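Local coordinates for protein angiotensin-converting enzyme (Anopheles gambiae, PDB 6S1Y) that probably cleaves peptides as a zinc-dependent metallopeptidase of the angiotensin-converting enzyme family, and is captured here with a gamma-glutamyl dipeptide in its active-site cleft, at residues Arg85-Leu90 and Val373-Gly377; Leu217-Leu221 and Leu429-Pro433; Phe434-Lys440 and Met462-Ser467. One frame throughout, in Å; residues are numbered along the deposited sequence.

Overall arrangement
Interactions 2 and 3 are neighbours, with centres about 12 Å apart, and both use helix 431-447: its start packs on helix 203-233 in interaction 2, and its following turns pack on helix 455-467 in interaction 3. They meet where Tyr218 OH lies 2.6 Å from Ser467 O, a probable hydrogen bond. Both border the active site, since Phe431 belongs to the pocket of the bound gamma-glutamyl ligand and the Phe434 side chain is about 5 Å from that ligand and about 13 Å from the zinc ion. Interaction 1 is remote, its centre about 37 Å from that of interaction 2 and about 32 Å from that of interaction 3.

Interaction 1: residues Arg85-Leu90 and Val373-Gly377; sequences RRIKKL and VEFRG
The Phe375 ring enters between the side chains of Arg85, Arg86 and Lys89, meeting each in a different way. Lys89 comes to the rim of the ring, its CD lying in the ring plane 3.5 Å from Phe375 CE1. The lysine chain crosses the phenylalanine nearly at a right angle and bends at chi3 and chi4, so that CE passes 3.4 Å from Glu374 O while NZ goes on to Ser550 OG. Arg86 CG packs 3.5 Å from Phe375 CZ, and the extended Arg85 chain passes a little farther off, with CG 4.0 Å from Phe375 CE1; its NH2 bonds to Ser550 O. The contact sets the last turns of helix 81-90 against a short 3-10 turn in the loop that follows helix 349-368, the helix carrying the HExxH zinc-binding motif. Glu374 points its CB at helix 81-90, and its chi1 of 71° places CG between the backbone N and carbonyl carbon. A further bend at chi2 (-83°) lays the carboxylate against Leu90 and Arg86, OE1 lying 3.2 Å from Leu90 CD1 and 3.4 Å from Arg86 CB. Arg86 NE is 4.2 Å from Glu374 OE1, too far for a salt bridge, though some attraction probably remains; the guanidinium and carboxylate planes are 45° apart. Arg86 NE instead forms a salt bridge with Glu23 of helix 12-42, whose carboxylate also lies close to that of Glu374.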
ATOM      1  N   ARG A  85      25.865  -5.637  11.244  1.00 73.50           N
ATOM      2  CA  ARG A  85      24.496  -5.484  10.764  1.00 72.25           C
ATOM      3  C   ARG A  85      23.928  -6.810  10.288  1.00 70.19           C
ATOM      4  O   ARG A  85      22.733  -7.074  10.451  1.00 70.00           O
ATOM      5  CB  ARG A  85      24.469  -4.450   9.644  1.00 70.33           C
ATOM      6  CG  ARG A  85      23.114  -3.870   9.338  1.00 69.77           C
ATOM      7  CD  ARG A  85      23.223  -2.821   8.229  1.00 65.00           C
ATOM      8  NE  ARG A  85      21.917  -2.479   7.688  1.00 63.88           N
ATOM      9  CZ  ARG A  85      21.055  -1.650   8.269  1.00 64.02           C
ATOM     10  NH1 ARG A  85      21.362  -1.074   9.417  1.00 63.10           N
ATOM     11  NH2 ARG A  85      19.881  -1.410   7.697  1.00 63.62           N
ATOM     12  N   ARG A  86      24.765  -7.656   9.685  1.00 71.40           N
ATOM     13  CA  ARG A  86      24.301  -8.967   9.250  1.00 69.74           C
ATOM     14  C   ARG A  86      23.913  -9.829  10.436  1.00 68.92           C
ATOM     15  O   ARG A  86      22.960 -10.610  10.343  1.00 69.57           O
ATOM     16  CB  ARG A  86      25.385  -9.652   8.424  1.00 71.06           C
ATOM     17  CG  ARG A  86      25.546  -9.085   7.019  1.00 73.13           C
ATOM     18  CD  ARG A  86      26.929  -9.393   6.430  1.00 78.76           C
ATOM     19  NE  ARG A  86      27.128 -10.817   6.176  1.00 81.88           N
ATOM     20  CZ  ARG A  86      28.310 -11.380   5.935  1.00 85.71           C
ATOM     21  NH1 ARG A  86      29.414 -10.642   5.918  1.00 86.31           N
ATOM     22  NH2 ARG A  86      28.389 -12.687   5.718  1.00 85.07           N
ATOM     23  N   ILE A  87      24.621  -9.688  11.554  1.00 69.05           N
ATOM     24  CA  ILE A  87      24.334 -10.506  12.725  1.00 71.74           C
ATOM     25  C   ILE A  87      23.065 -10.028  13.420  1.00 70.54           C
ATOM     26  O   ILE A  87      22.282 -10.838  13.925  1.00 71.39           O
ATOM     27  CB  ILE A  87      25.536 -10.496  13.689  1.00 74.11           C
ATOM     28  CG1 ILE A  87      26.709 -11.276  13.088  1.00 75.45           C
ATOM     29  CG2 ILE A  87      25.141 -11.083  15.042  1.00 74.41           C
ATOM     30  CD1 ILE A  87      28.055 -10.697  13.444  1.00 80.05           C
ATOM     31  N   LYS A  88      22.850  -8.708  13.475  1.00 70.29           N
ATOM     32  CA  LYS A  88      21.653  -8.178  14.121  1.00 72.51           C
ATOM     33  C   LYS A  88      20.388  -8.567  13.362  1.00 70.11           C
ATOM     34  O   LYS A  88      19.393  -8.973  13.972  1.00 69.85           O
ATOM     35  CB  LYS A  88      21.759  -6.655  14.239  1.00 76.23           C
ATOM     36  CG  LYS A  88      20.582  -5.984  14.957  1.00 86.38           C
ATOM     37  CD  LYS A  88      20.674  -4.448  14.901  1.00 92.90           C
ATOM     38  CE  LYS A  88      20.270  -3.892  13.530  1.00 93.66           C
ATOM     39  NZ  LYS A  88      21.196  -2.826  13.031  1.00 86.81           N
ATOM     40  N   LYS A  89      20.405  -8.455  12.032  1.00 69.18           N
ATOM     41  CA  LYS A  89      19.206  -8.749  11.253  1.00 68.75           C
ATOM     42  C   LYS A  89      18.912 -10.238  11.209  1.00 66.68           C
ATOM     43  O   LYS A  89      17.744 -10.639  11.159  1.00 65.48           O
ATOM     44  CB  LYS A  89      19.350  -8.182   9.840  1.00 66.58           C
ATOM     45  CG  LYS A  89      19.435  -6.655   9.849  1.00 71.35           C
ATOM     46  CD  LYS A  89      19.623  -6.062   8.469  1.00 67.02           C
ATOM     47  CE  LYS A  89      18.307  -5.660   7.848  1.00 66.12           C
ATOM     48  NZ  LYS A  89      17.871  -4.292   8.283  1.00 68.77           N
ATOM     49  N   LEU A  90      19.951 -11.072  11.232  1.00 68.31           N
ATOM     50  CA  LEU A  90      19.730 -12.510  11.287  1.00 65.67           C
ATOM     51  C   LEU A  90      19.198 -12.939  12.639  1.00 64.13           C
ATOM     52  O   LEU A  90      18.509 -13.954  12.738  1.00 65.91           O
ATOM     53  CB  LEU A  90      21.025 -13.249  10.980  1.00 67.61           C
ATOM     54  CG  LEU A  90      21.294 -13.454   9.496  1.00 68.44           C
ATOM     55  CD1 LEU A  90      22.742 -13.844   9.279  1.00 71.61           C
ATOM     56  CD2 LEU A  90      20.348 -14.514   8.934  1.00 67.64           C
ATOM     57  N   VAL A 373      20.670 -12.966   2.413  1.00 58.86           N
ATOM     58  CA  VAL A 373      19.221 -13.070   2.558  1.00 59.36           C
ATOM     59  C   VAL A 373      18.677 -11.987   3.487  1.00 59.64           C
ATOM     60  O   VAL A 373      17.633 -11.394   3.210  1.00 58.75           O
ATOM     61  CB  VAL A 373      18.829 -14.478   3.049  1.00 61.59           C
ATOM     62  CG1 VAL A 373      19.511 -14.810   4.394  1.00 63.52           C
ATOM     63  CG2 VAL A 373      17.318 -14.580   3.158  1.00 58.36           C
ATOM     64  N   GLU A 374      19.368 -11.706   4.594  1.00 60.49           N
ATOM     65  CA  GLU A 374      18.858 -10.745   5.561  1.00 61.32           C
ATOM     66  C   GLU A 374      18.996  -9.293   5.104  1.00 61.29           C
ATOM     67  O   GLU A 374      18.526  -8.394   5.810  1.00 60.58           O
ATOM     68  CB  GLU A 374      19.559 -10.943   6.914  1.00 65.44           C
ATOM     69  CG  GLU A 374      21.018 -10.510   6.968  1.00 68.21           C
ATOM     70  CD  GLU A 374      21.989 -11.562   6.435  1.00 68.03           C
ATOM     71  OE1 GLU A 374      23.120 -11.644   6.959  1.00 70.25           O
ATOM     72  OE2 GLU A 374      21.630 -12.293   5.491  1.00 67.45           O
ATOM     73  N   PHE A 375      19.636  -9.033   3.965  1.00 59.53           N
ATOM     74  CA  PHE A 375      19.621  -7.710   3.355  1.00 57.14           C
ATOM     75  C   PHE A 375      18.671  -7.638   2.164  1.00 57.59           C
ATOM     76  O   PHE A 375      18.549  -6.573   1.545  1.00 55.60           O
ATOM     77  CB  PHE A 375      21.023  -7.297   2.895  1.00 57.19           C
ATOM     78  CG  PHE A 375      21.966  -6.938   4.015  1.00 57.08           C
ATOM     79  CD1 PHE A 375      21.525  -6.805   5.322  1.00 60.32           C
ATOM     80  CD2 PHE A 375      23.307  -6.719   3.748  1.00 58.57           C
ATOM     81  CE1 PHE A 375      22.414  -6.459   6.343  1.00 63.21           C
ATOM     82  CE2 PHE A 375      24.200  -6.387   4.767  1.00 58.36           C
ATOM     83  CZ  PHE A 375      23.754  -6.251   6.054  1.00 61.30           C
ATOM     84  N   ARG A 376      18.001  -8.739   1.830  1.00 55.30           N
ATOM     85  CA  ARG A 376      17.080  -8.758   0.697  1.00 56.86           C
ATOM     86  C   ARG A 376      15.708  -8.248   1.147  1.00 55.02           C
ATOM     87  O   ARG A 376      14.732  -8.990   1.278  1.00 52.52           O
ATOM     88  CB  ARG A 376      17.017 -10.162   0.097  1.00 55.91           C
ATOM     89  CG  ARG A 376      18.305 -10.552  -0.609  1.00 56.58           C
ATOM     90  CD  ARG A 376      18.322 -11.986  -1.078  1.00 55.41           C
ATOM     91  NE  ARG A 376      17.520 -12.208  -2.267  1.00 53.97           N
ATOM     92  CZ  ARG A 376      17.566 -13.318  -3.000  1.00 56.79           C
ATOM     93  NH1 ARG A 376      18.398 -14.293  -2.652  1.00 55.94           N
ATOM     94  NH2 ARG A 376      16.782 -13.453  -4.079  1.00 54.94           N
ATOM     95  N   GLY A 377      15.674  -6.938   1.406  1.00 54.82           N
ATOM     96  CA  GLY A 377      14.460  -6.203   1.706  1.00 52.21           C
ATOM     97  C   GLY A 377      14.659  -4.731   1.394  1.00 53.24           C
ATOM     98  O   GLY A 377      15.741  -4.297   0.992  1.00 50.64           O
TER

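Interaction 2: residues Leu217-Leu221 and Leu429-Pro433; sequences LYEQL and LVFLP
Pro433 sets its CG over the middle of the Tyr218 ring in a CH-pi contact, 3.9 Å from the ring centroid and 11° off the ring normal. Val430 meets the same ring from another direction: its CB lies in the ring plane at the edge, 3.7 Å from Tyr218 CE1, and the two side chains cross nearly at a right angle. One tyrosine is thus held on a face by the proline and along its rim by the valine. Beside it, Leu221 directs CD2 to Val430 CG1 at 3.7 Å, again crossing the valine almost perpendicularly. Leu429 completes the apolar layer more loosely, its CD2 lying 4.2 Å from Leu217 CB and 4.4 Å from Leu221 CD2.

This mainly apolar contact joins the middle of the long helix 203-233 to the region where helix 414-429 is followed by helix 431-447, within the largely helical fold of the angiotensin-converting enzyme family. With CG anti to the backbone N (chi1 175°), the Tyr218 ring projects from its helix to lie beside Val430 and under Pro433 CG. Its hydroxyl is held by polar partners: one water donates to Tyr218 OH at 2.9 Å and to Val430 O at 2.7 Å, bridging the segments, while Tyr218 OH is also hydrogen-bonded to Ser467 O. Farther out, Trp257 touches both Tyr218 and Val430, and Leu217 packs on Tyr580 and Leu573. Phe431, next in the chain after Val430, points away from the 217-221 helix and touches the bound ligand as one of the residues of its pocket.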
ATOM      1  N   LEU A 217      -4.371  21.314   3.022  1.00 41.86           N
ATOM      2  CA  LEU A 217      -4.635  20.958   1.635  1.00 41.28           C
ATOM      3  C   LEU A 217      -5.710  19.882   1.568  1.00 38.43           C
ATOM      4  O   LEU A 217      -6.686  20.002   0.817  1.00 35.95           O
ATOM      5  CB  LEU A 217      -3.318  20.525   0.968  1.00 44.62           C
ATOM      6  CG  LEU A 217      -2.199  21.571   1.269  1.00 49.39           C
ATOM      7  CD1 LEU A 217      -1.462  21.393   2.622  1.00 43.48           C
ATOM      8  CD2 LEU A 217      -1.160  21.663   0.151  1.00 54.68           C
ATOM      9  N   TYR A 218      -5.573  18.835   2.389  1.00 38.67           N
ATOM     10  CA  TYR A 218      -6.588  17.798   2.393  1.00 36.70           C
ATOM     11  C   TYR A 218      -7.967  18.371   2.733  1.00 36.99           C
ATOM     12  O   TYR A 218      -8.980  17.949   2.164  1.00 35.63           O
ATOM     13  CB  TYR A 218      -6.218  16.695   3.369  1.00 36.57           C
ATOM     14  CG  TYR A 218      -7.340  15.670   3.462  1.00 37.21           C
ATOM     15  CD1 TYR A 218      -7.559  14.787   2.430  1.00 35.45           C
ATOM     16  CD2 TYR A 218      -8.202  15.622   4.567  1.00 36.03           C
ATOM     17  CE1 TYR A 218      -8.576  13.876   2.464  1.00 36.23           C
ATOM     18  CE2 TYR A 218      -9.234  14.684   4.620  1.00 36.34           C
ATOM     19  CZ  TYR A 218      -9.407  13.808   3.547  1.00 36.87           C
ATOM     20  OH  TYR A 218     -10.409  12.870   3.537  1.00 36.30           O
ATOM     21  N   GLU A 219      -8.041  19.349   3.643  1.00 36.39           N
ATOM     22  CA  GLU A 219      -9.366  19.841   4.020  1.00 37.28           C
ATOM     23  C   GLU A 219      -9.985  20.683   2.907  1.00 36.27           C
ATOM     24  O   GLU A 219     -11.204  20.627   2.699  1.00 36.62           O
ATOM     25  CB  GLU A 219      -9.296  20.598   5.358  1.00 38.88           C
ATOM     26  CG  GLU A 219      -8.982  19.607   6.513  1.00 42.99           C
ATOM     27  CD  GLU A 219      -8.986  20.211   7.926  1.00 45.23           C
ATOM     28  OE1 GLU A 219      -9.191  19.406   8.854  1.00 42.66           O
ATOM     29  OE2 GLU A 219      -8.769  21.439   8.102  1.00 45.03           O
ATOM     30  N   GLN A 220      -9.188  21.438   2.158  1.00 34.17           N
ATOM     31  CA  GLN A 220      -9.735  22.126   1.000  1.00 35.24           C
ATOM     32  C   GLN A 220     -10.260  21.140  -0.039  1.00 34.25           C
ATOM     33  O   GLN A 220     -11.321  21.358  -0.624  1.00 34.16           O
ATOM     34  CB  GLN A 220      -8.676  23.049   0.390  1.00 37.29           C
ATOM     35  CG  GLN A 220      -8.264  24.206   1.309  1.00 38.08           C
ATOM     36  CD  GLN A 220      -9.421  25.138   1.608  1.00 38.57           C
ATOM     37  OE1 GLN A 220     -10.174  25.512   0.712  1.00 38.30           O
ATOM     38  NE2 GLN A 220      -9.567  25.509   2.878  1.00 37.54           N
ATOM     39  N   LEU A 221      -9.547  20.042  -0.282  1.00 36.87           N
ATOM     40  CA  LEU A 221      -9.975  19.094  -1.316  1.00 33.04           C
ATOM     41  C   LEU A 221     -11.225  18.360  -0.875  1.00 33.69           C
ATOM     42  O   LEU A 221     -12.196  18.247  -1.633  1.00 31.76           O
ATOM     43  CB  LEU A 221      -8.862  18.092  -1.598  1.00 33.65           C
ATOM     44  CG  LEU A 221      -9.150  17.081  -2.704  1.00 36.26           C
ATOM     45  CD1 LEU A 221      -9.446  17.796  -4.045  1.00 34.40           C
ATOM     46  CD2 LEU A 221      -7.960  16.111  -2.878  1.00 37.13           C
ATOM     47  N   LEU A 429      -3.569  12.337  -2.841  1.00 39.12           N
ATOM     48  CA  LEU A 429      -3.437  13.126  -1.625  1.00 38.66           C
ATOM     49  C   LEU A 429      -4.353  12.601  -0.528  1.00 38.84           C
ATOM     50  O   LEU A 429      -3.950  12.541   0.634  1.00 39.72           O
ATOM     51  CB  LEU A 429      -3.711  14.598  -1.903  1.00 39.23           C
ATOM     52  CG  LEU A 429      -3.530  15.444  -0.651  1.00 41.55           C
ATOM     53  CD1 LEU A 429      -2.064  15.522  -0.270  1.00 43.69           C
ATOM     54  CD2 LEU A 429      -4.084  16.818  -0.871  1.00 46.42           C
ATOM     55  N   VAL A 430      -5.590  12.210  -0.870  1.00 38.45           N
ATOM     56  CA  VAL A 430      -6.539  11.793   0.152  1.00 38.93           C
ATOM     57  C   VAL A 430      -6.116  10.512   0.865  1.00 37.94           C
ATOM     58  O   VAL A 430      -6.665  10.177   1.929  1.00 37.74           O
ATOM     59  CB  VAL A 430      -7.947  11.596  -0.446  1.00 37.87           C
ATOM     60  CG1 VAL A 430      -8.406  12.853  -1.169  1.00 36.45           C
ATOM     61  CG2 VAL A 430      -7.968  10.422  -1.367  1.00 38.13           C
ATOM     62  N   PHE A 431      -5.171   9.769   0.302  1.00 38.86           N
ATOM     63  CA  PHE A 431      -4.782   8.473   0.870  1.00 39.27           C
ATOM     64  C   PHE A 431      -3.935   8.640   2.132  1.00 37.55           C
ATOM     65  O   PHE A 431      -3.974   7.786   3.028  1.00 38.63           O
ATOM     66  CB  PHE A 431      -4.061   7.671  -0.228  1.00 39.36           C
ATOM     67  CG  PHE A 431      -3.460   6.386   0.244  1.00 39.15           C
ATOM     68  CD1 PHE A 431      -4.226   5.246   0.353  1.00 40.94           C
ATOM     69  CD2 PHE A 431      -2.116   6.311   0.530  1.00 40.77           C
ATOM     70  CE1 PHE A 431      -3.677   4.071   0.790  1.00 40.43           C
ATOM     71  CE2 PHE A 431      -1.559   5.132   0.983  1.00 40.57           C
ATOM     72  CZ  PHE A 431      -2.347   4.020   1.111  1.00 41.98           C
ATOM     73  N   LEU A 432      -3.195   9.722   2.250  1.00 36.09           N
ATOM     74  CA  LEU A 432      -2.304   9.873   3.402  1.00 38.58           C
ATOM     75  C   LEU A 432      -3.039   9.888   4.729  1.00 37.65           C
ATOM     76  O   LEU A 432      -2.675   9.096   5.618  1.00 38.22           O
ATOM     77  CB  LEU A 432      -1.445  11.130   3.215  1.00 39.21           C
ATOM     78  CG  LEU A 432      -0.391  10.876   2.130  1.00 42.08           C
ATOM     79  CD1 LEU A 432      -0.242  12.034   1.225  1.00 43.15           C
ATOM     80  CD2 LEU A 432       0.946  10.554   2.766  1.00 43.72           C
ATOM     81  N   PRO A 433      -4.074  10.704   4.933  1.00 36.88           N
ATOM     82  CA  PRO A 433      -4.838  10.579   6.182  1.00 36.69           C
ATOM     83  C   PRO A 433      -5.399   9.189   6.392  1.00 37.95           C
ATOM     84  O   PRO A 433      -5.430   8.705   7.530  1.00 40.46           O
ATOM     85  CB  PRO A 433      -5.949  11.630   6.025  1.00 38.20           C
ATOM     86  CG  PRO A 433      -5.407  12.600   4.948  1.00 39.33           C
ATOM     87  CD  PRO A 433      -4.593  11.754   4.045  1.00 36.63           C
TER
HETATM   88  O   HOH W   1      -8.869  10.440   3.547  1.00 34.65           O

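Interaction 3: residues Phe434-Lys440 and Met462-Ser467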
ATOM      1  N   PHE A 434      -5.867   8.530   5.339  1.00 36.14           N
ATOM      2  CA  PHE A 434      -6.345   7.166   5.495  1.00 37.07           C
ATOM      3  C   PHE A 434      -5.242   6.263   6.023  1.00 37.59           C
ATOM      4  O   PHE A 434      -5.433   5.549   7.008  1.00 38.10           O
ATOM      5  CB  PHE A 434      -6.857   6.628   4.163  1.00 38.21           C
ATOM      6  CG  PHE A 434      -7.230   5.173   4.210  1.00 38.76           C
ATOM      7  CD1 PHE A 434      -8.495   4.780   4.633  1.00 39.27           C
ATOM      8  CD2 PHE A 434      -6.330   4.208   3.826  1.00 39.34           C
ATOM      9  CE1 PHE A 434      -8.847   3.453   4.660  1.00 39.45           C
ATOM     10  CE2 PHE A 434      -6.671   2.876   3.857  1.00 40.41           C
ATOM     11  CZ  PHE A 434      -7.931   2.496   4.273  1.00 39.95           C
ATOM     12  N   ALA A 435      -4.090   6.238   5.340  1.00 39.68           N
ATOM     13  CA  ALA A 435      -3.006   5.336   5.731  1.00 39.39           C
ATOM     14  C   ALA A 435      -2.576   5.614   7.164  1.00 39.60           C
ATOM     15  O   ALA A 435      -2.355   4.684   7.944  1.00 41.21           O
ATOM     16  CB  ALA A 435      -1.829   5.487   4.768  1.00 38.32           C
ATOM     17  N   TYR A 436      -2.504   6.895   7.539  1.00 39.84           N
ATOM     18  CA  TYR A 436      -2.165   7.278   8.906  1.00 42.84           C
ATOM     19  C   TYR A 436      -3.116   6.651   9.925  1.00 40.84           C
ATOM     20  O   TYR A 436      -2.673   6.088  10.930  1.00 39.43           O
ATOM     21  CB  TYR A 436      -2.194   8.808   9.028  1.00 40.97           C
ATOM     22  CG  TYR A 436      -1.930   9.364  10.412  1.00 45.98           C
ATOM     23  CD1 TYR A 436      -0.666   9.287  10.995  1.00 46.78           C
ATOM     24  CD2 TYR A 436      -2.938  10.020  11.125  1.00 45.50           C
ATOM     25  CE1 TYR A 436      -0.433   9.833  12.260  1.00 48.69           C
ATOM     26  CE2 TYR A 436      -2.708  10.556  12.366  1.00 46.51           C
ATOM     27  CZ  TYR A 436      -1.461  10.456  12.941  1.00 48.66           C
ATOM     28  OH  TYR A 436      -1.248  11.009  14.196  1.00 50.28           O
ATOM     29  N   THR A 437      -4.429   6.735   9.682  1.00 38.97           N
ATOM     30  CA  THR A 437      -5.381   6.273  10.685  1.00 40.84           C
ATOM     31  C   THR A 437      -5.321   4.763  10.887  1.00 41.11           C
ATOM     32  O   THR A 437      -5.669   4.274  11.962  1.00 42.50           O
ATOM     33  CB  THR A 437      -6.815   6.661  10.314  1.00 39.00           C
ATOM     34  OG1 THR A 437      -7.106   6.175   9.005  1.00 43.41           O
ATOM     35  CG2 THR A 437      -7.006   8.160  10.320  1.00 40.10           C
ATOM     36  N   LEU A 438      -4.927   4.002   9.870  1.00 41.93           N
ATOM     37  CA  LEU A 438      -4.946   2.548  10.026  1.00 43.28           C
ATOM     38  C   LEU A 438      -3.914   2.078  11.055  1.00 42.76           C
ATOM     39  O   LEU A 438      -4.206   1.197  11.875  1.00 40.64           O
ATOM     40  CB  LEU A 438      -4.701   1.854   8.691  1.00 42.99           C
ATOM     41  CG  LEU A 438      -5.885   1.636   7.763  1.00 44.27           C
ATOM     42  CD1 LEU A 438      -5.564   0.493   6.811  1.00 46.02           C
ATOM     43  CD2 LEU A 438      -7.143   1.314   8.555  1.00 44.32           C
ATOM     44  N   ASP A 439      -2.699   2.617  11.014  1.00 41.66           N
ATOM     45  CA  ASP A 439      -1.733   2.193  12.016  1.00 43.35           C
ATOM     46  C   ASP A 439      -1.834   2.995  13.299  1.00 43.18           C
ATOM     47  O   ASP A 439      -1.574   2.445  14.375  1.00 43.33           O
ATOM     48  CB  ASP A 439      -0.322   2.214  11.430  1.00 43.76           C
ATOM     49  CG  ASP A 439      -0.019   0.910  10.642  1.00 43.92           C
ATOM     50  OD1 ASP A 439      -0.943   0.078  10.530  1.00 41.98           O
ATOM     51  OD2 ASP A 439       1.123   0.701  10.166  1.00 45.30           O
ATOM     52  N   LYS A 440      -2.261   4.254  13.253  1.00 41.66           N
ATOM     53  CA  LYS A 440      -2.527   4.929  14.520  1.00 43.31           C
ATOM     54  C   LYS A 440      -3.559   4.135  15.302  1.00 42.08           C
ATOM     55  O   LYS A 440      -3.398   3.908  16.499  1.00 43.81           O
ATOM     56  CB  LYS A 440      -2.987   6.368  14.286  1.00 44.85           C
ATOM     57  CG  LYS A 440      -3.071   7.229  15.531  1.00 44.29           C
ATOM     58  CD  LYS A 440      -3.809   8.553  15.238  1.00 50.50           C
ATOM     59  CE  LYS A 440      -3.880   9.501  16.466  1.00 52.04           C
ATOM     60  NZ  LYS A 440      -2.583  10.166  16.727  1.00 53.48           N
ATOM     61  N   MET A 462     -11.625   7.842  14.745  1.00 39.14           N
ATOM     62  CA  MET A 462     -10.373   8.283  14.132  1.00 39.98           C
ATOM     63  C   MET A 462     -10.537   8.512  12.629  1.00 39.36           C
ATOM     64  O   MET A 462     -10.018   9.491  12.087  1.00 38.38           O
ATOM     65  CB  MET A 462      -9.267   7.256  14.411  1.00 41.91           C
ATOM     66  CG  MET A 462      -8.716   7.307  15.848  1.00 54.70           C
ATOM     67  SD  MET A 462      -7.352   6.139  16.163  1.00 58.70           S
ATOM     68  CE  MET A 462      -6.572   6.307  14.596  1.00 42.22           C
ATOM     69  N   ARG A 463     -11.260   7.629  11.934  1.00 39.42           N
ATOM     70  CA  ARG A 463     -11.480   7.857  10.505  1.00 39.23           C
ATOM     71  C   ARG A 463     -12.179   9.198  10.277  1.00 38.86           C
ATOM     72  O   ARG A 463     -11.858   9.934   9.329  1.00 39.08           O
ATOM     73  CB  ARG A 463     -12.298   6.712   9.890  1.00 37.62           C
ATOM     74  CG  ARG A 463     -11.663   5.309   9.984  1.00 38.03           C
ATOM     75  CD  ARG A 463     -10.561   5.052   8.947  1.00 39.52           C
ATOM     76  NE  ARG A 463     -11.060   5.326   7.606  1.00 40.63           N
ATOM     77  CZ  ARG A 463     -10.674   6.359   6.857  1.00 39.71           C
ATOM     78  NH1 ARG A 463      -9.732   7.215   7.275  1.00 39.54           N
ATOM     79  NH2 ARG A 463     -11.241   6.528   5.691  1.00 40.30           N
ATOM     80  N   SER A 464     -13.149   9.534  11.124  1.00 38.42           N
ATOM     81  CA  SER A 464     -13.824  10.818  10.982  1.00 38.07           C
ATOM     82  C   SER A 464     -12.863  11.964  11.271  1.00 36.85           C
ATOM     83  O   SER A 464     -12.800  12.935  10.506  1.00 37.30           O
ATOM     84  CB  SER A 464     -15.044  10.866  11.910  1.00 39.44           C
ATOM     85  OG  SER A 464     -15.679  12.130  11.868  1.00 38.53           O
ATOM     86  N   ARG A 465     -12.069  11.858  12.328  1.00 37.78           N
ATOM     87  CA  ARG A 465     -11.205  12.980  12.704  1.00 38.62           C
ATOM     88  C   ARG A 465     -10.223  13.320  11.590  1.00 39.15           C
ATOM     89  O   ARG A 465     -10.065  14.487  11.212  1.00 38.71           O
ATOM     90  CB  ARG A 465     -10.457  12.676  13.996  1.00 41.54           C
ATOM     91  CG  ARG A 465      -9.325  13.667  14.270  1.00 46.55           C
ATOM     92  CD  ARG A 465      -9.029  13.847  15.759  1.00 49.61           C
ATOM     93  NE  ARG A 465      -7.918  14.794  15.938  1.00 55.94           N
ATOM     94  CZ  ARG A 465      -8.047  16.124  15.910  1.00 55.07           C
ATOM     95  NH1 ARG A 465      -6.984  16.895  16.079  1.00 52.68           N
ATOM     96  NH2 ARG A 465      -9.238  16.680  15.727  1.00 53.53           N
ATOM     97  N   TYR A 466      -9.569  12.316  11.024  1.00 39.27           N
ATOM     98  CA  TYR A 466      -8.505  12.611  10.084  1.00 39.43           C
ATOM     99  C   TYR A 466      -8.940  12.577   8.625  1.00 39.53           C
ATOM    100  O   TYR A 466      -8.310  13.261   7.801  1.00 38.57           O
ATOM    101  CB  TYR A 466      -7.332  11.664  10.332  1.00 41.55           C
ATOM    102  CG  TYR A 466      -6.699  11.928  11.681  1.00 44.56           C
ATOM    103  CD1 TYR A 466      -5.860  13.019  11.872  1.00 44.97           C
ATOM    104  CD2 TYR A 466      -6.980  11.116  12.780  1.00 46.22           C
ATOM    105  CE1 TYR A 466      -5.294  13.277  13.118  1.00 48.02           C
ATOM    106  CE2 TYR A 466      -6.422  11.382  14.027  1.00 47.66           C
ATOM    107  CZ  TYR A 466      -5.580  12.458  14.178  1.00 47.37           C
ATOM    108  OH  TYR A 466      -5.030  12.730  15.405  1.00 53.15           O
ATOM    109  N   SER A 467     -10.014  11.856   8.276  1.00 37.67           N
ATOM    110  CA  SER A 467     -10.424  11.800   6.874  1.00 35.32           C
ATOM    111  C   SER A 467     -11.769  12.444   6.618  1.00 34.82           C
ATOM    112  O   SER A 467     -12.086  12.723   5.468  1.00 34.39           O
ATOM    113  CB  SER A 467     -10.496  10.355   6.373  1.00 35.43           C
ATOM    114  OG  SER A 467      -9.209   9.808   6.283  1.00 37.29           O
TER
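Helix segments 434-440 and 462-467 run roughly antiparallel, their axes 9.3 Å apart at closest approach and their directions 147° apart. On one flank Tyr436 turns the edge of its ring into a face of Tyr466, a T-shaped pair with centroids 5.2 Å apart and planes at 78°. The opposite face of Tyr466 is covered by Arg465 CG from its own helix. Lys440 runs across Tyr466, with CE 3.6 Å from its OH, and bends at chi4 to donate from NZ to Tyr436 OH, which also bonds to Asp208. Between the helices, Thr437 CG2 packs 3.5 Å from Tyr466 CB, and the Met462 methyl CE settles 3.6 Å from Lys440 CB.

On the other flank the Arg463 guanidinium presents a face to the rim of Phe434, with Phe434 CD1 3.4 Å above the guanidinium plane and the two planes at 83°. Bends at chi2 and chi3 fold the arginine back to its own helix, where NH1 donates to Ser467 OG, near the guanidinium plane, at 2.8 Å; the bond from NH1 to Thr437 OG1 is weak. Thr437 OG1 itself donates to Phe434 O, which also accepts from Leu438 N. Joined by a short connection, helices 431-447 and 455-467 form a helical hairpin that brings Phe434 close to the ligand-binding cleft of this zinc peptidase fold.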